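Local coordinates for putative cytosolic protein (Geobacillus zalihae, PDB 6AHX) that probably acts as a copper-sensing transcriptional repressor of the CsoR family, binding operator DNA until copper(I) releases it, at residues Glu42-Asp45 against Cys46-Leu50. Residues are numbered along the deposited sequence; the frame is centred on the assembly and turned at random.
Sequences EGRD and CPDIL
Arg44 NH2 reaches Asp48 OD2 at 2.7 Å, a salt bridge whose hydrogen bond is bent to 144°. Asp48 OD2 lies at the edge of the Arg44 guanidinium, somewhat tilted from its plane, and is met on its anti side; the two planes stand 77° apart. Bends at chi2 and chi3 turn the arginine chain across the Asp48 side chain. One water completes the link: it takes hydrogens from Arg44 NE and from the backbone N of Asp45 (2.8 Å) and gives one to Asp48 OD2, so that oxygen is gripped twice. With an alanine in place of Asp48, the Arg44 charge would probably lose its mate and the water its acceptor. Asp45 sits at the N-cap, but its side chain makes no capping bond; its CB packs 3.7 Å from Pro47 CD. Its carbonyl O accepts the first i to i+4 bond, from Ile49 N at 3.3 Å, and a weak one from Asp48 N. Ile49 CD1 packs 3.8 Å from Arg44 O, while its side chain also leans on Ile36 and Met39 of helix 20-41. Arg44 O is hydrogen-bonded to Tyr18 OH of the second subunit, and Cys46 SG forms a disulfide with Cys75 of that subunit, a pair probably equivalent to copper(I) ligands in CsoR relatives. Gly43, with positive phi, ends helix 20-41 in a Schellman motif, and the short loop leads into helix 46-70, so the two helices form an antiparallel hairpin, as in the CsoR family.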
ATOM      1  N   GLU A  42      15.140  -5.969  -8.130  1.00 37.84           N
ATOM      2  CA  GLU A  42      16.317  -6.818  -7.856  1.00 35.86           C
ATOM      3  C   GLU A  42      16.100  -8.330  -7.967  1.00 37.80           C
ATOM      4  O   GLU A  42      17.047  -9.097  -7.765  1.00 42.23           O
ATOM      5  CB  GLU A  42      16.829  -6.584  -6.449  1.00 38.88           C
ATOM      6  CG  GLU A  42      17.177  -5.160  -6.121  1.00 52.13           C
ATOM      7  CD  GLU A  42      17.347  -4.923  -4.616  1.00 65.33           C
ATOM      8  OE1 GLU A  42      17.517  -5.927  -3.864  1.00 76.25           O
ATOM      9  OE2 GLU A  42      17.303  -3.726  -4.191  1.00 77.42           O
ATOM     10  N   GLY A  43      14.890  -8.797  -8.281  1.00 35.70           N
ATOM     11  CA  GLY A  43      14.684 -10.218  -8.491  1.00 34.38           C
ATOM     12  C   GLY A  43      14.719 -11.032  -7.218  1.00 32.89           C
ATOM     13  O   GLY A  43      15.033 -12.206  -7.219  1.00 34.39           O
ATOM     14  N   ARG A  44      14.255 -10.431  -6.138  1.00 32.85           N
ATOM     15  CA  ARG A  44      14.076 -11.159  -4.902  1.00 29.65           C
ATOM     16  C   ARG A  44      13.086 -12.338  -5.034  1.00 30.56           C
ATOM     17  O   ARG A  44      12.242 -12.392  -5.940  1.00 31.97           O
ATOM     18  CB  ARG A  44      13.619 -10.183  -3.840  1.00 30.86           C
ATOM     19  CG  ARG A  44      14.650  -9.113  -3.457  1.00 30.00           C
ATOM     20  CD  ARG A  44      15.857  -9.643  -2.633  1.00 29.49           C
ATOM     21  NE  ARG A  44      15.428 -10.397  -1.446  1.00 30.99           N
ATOM     22  CZ  ARG A  44      15.063  -9.879  -0.271  1.00 31.61           C
ATOM     23  NH1 ARG A  44      15.138  -8.583   0.005  1.00 28.42           N
ATOM     24  NH2 ARG A  44      14.591 -10.689   0.643  1.00 33.04           N
ATOM     25  N   ASP A  45      13.180 -13.276  -4.115  1.00 30.50           N
ATOM     26  CA  ASP A  45      12.325 -14.455  -4.144  1.00 33.70           C
ATOM     27  C   ASP A  45      10.911 -14.042  -3.899  1.00 33.36           C
ATOM     28  O   ASP A  45      10.645 -13.188  -3.070  1.00 30.50           O
ATOM     29  CB  ASP A  45      12.721 -15.523  -3.125  1.00 39.22           C
ATOM     30  CG  ASP A  45      14.132 -16.100  -3.387  1.00 43.72           C
ATOM     31  OD1 ASP A  45      14.640 -16.048  -4.552  1.00 49.21           O
ATOM     32  OD2 ASP A  45      14.716 -16.608  -2.407  1.00 51.56           O
ATOM     33  N   CYS A  46      10.013 -14.667  -4.653  1.00 30.10           N
ATOM     34  CA  CYS A  46       8.628 -14.324  -4.644  1.00 30.72           C
ATOM     35  C   CYS A  46       7.992 -14.370  -3.254  1.00 27.80           C
ATOM     36  O   CYS A  46       7.269 -13.474  -2.899  1.00 27.44           O
ATOM     37  CB  CYS A  46       7.872 -15.211  -5.588  1.00 32.07           C
ATOM     38  SG  CYS A  46       6.099 -15.129  -5.330  1.00 36.45           S
ATOM     39  N   PRO A  47       8.255 -15.408  -2.473  1.00 29.48           N
ATOM     40  CA  PRO A  47       7.593 -15.413  -1.138  1.00 30.86           C
ATOM     41  C   PRO A  47       7.977 -14.224  -0.225  1.00 27.43           C
ATOM     42  O   PRO A  47       7.134 -13.736   0.532  1.00 24.51           O
ATOM     43  CB  PRO A  47       8.026 -16.754  -0.519  1.00 30.84           C
ATOM     44  CG  PRO A  47       8.642 -17.552  -1.639  1.00 30.57           C
ATOM     45  CD  PRO A  47       9.157 -16.554  -2.644  1.00 30.21           C
ATOM     46  N   ASP A  48       9.200 -13.747  -0.368  1.00 28.99           N
ATOM     47  CA  ASP A  48       9.660 -12.553   0.332  1.00 31.73           C
ATOM     48  C   ASP A  48       8.797 -11.363  -0.064  1.00 31.75           C
ATOM     49  O   ASP A  48       8.372 -10.548   0.767  1.00 30.28           O
ATOM     50  CB  ASP A  48      11.141 -12.202  -0.048  1.00 34.52           C
ATOM     51  CG  ASP A  48      12.136 -13.330   0.315  1.00 37.64           C
ATOM     52  OD1 ASP A  48      11.723 -14.466   0.558  1.00 44.10           O
ATOM     53  OD2 ASP A  48      13.338 -13.092   0.358  1.00 40.98           O
ATOM     54  N   ILE A  49       8.598 -11.241  -1.369  1.00 29.51           N
ATOM     55  CA  ILE A  49       7.833 -10.156  -1.942  1.00 27.58           C
ATOM     56  C   ILE A  49       6.387 -10.225  -1.492  1.00 25.26           C
ATOM     57  O   ILE A  49       5.837  -9.213  -1.009  1.00 23.92           O
ATOM     58  CB  ILE A  49       8.004 -10.077  -3.457  1.00 27.22           C
ATOM     59  CG1 ILE A  49       9.477  -9.705  -3.797  1.00 27.59           C
ATOM     60  CG2 ILE A  49       7.027  -9.064  -4.048  1.00 31.30           C
ATOM     61  CD1 ILE A  49       9.777  -9.511  -5.277  1.00 30.44           C
ATOM     62  N   LEU A  50       5.801 -11.414  -1.556  1.00 23.08           N
ATOM     63  CA  LEU A  50       4.392 -11.551  -1.260  1.00 23.47           C
ATOM     64  C   LEU A  50       4.145 -11.413   0.226  1.00 24.35           C
ATOM     65  O   LEU A  50       3.116 -10.923   0.616  1.00 25.03           O
ATOM     66  CB  LEU A  50       3.886 -12.923  -1.713  1.00 25.57           C
ATOM     67  CG  LEU A  50       3.804 -13.139  -3.230  1.00 26.95           C
ATOM     68  CD1 LEU A  50       3.136 -14.488  -3.431  1.00 27.97           C
ATOM     69  CD2 LEU A  50       3.079 -12.063  -4.023  1.00 28.32           C
TER
HETATM   70  O   HOH W   1      14.858 -13.184  -1.910  1.00 35.85           O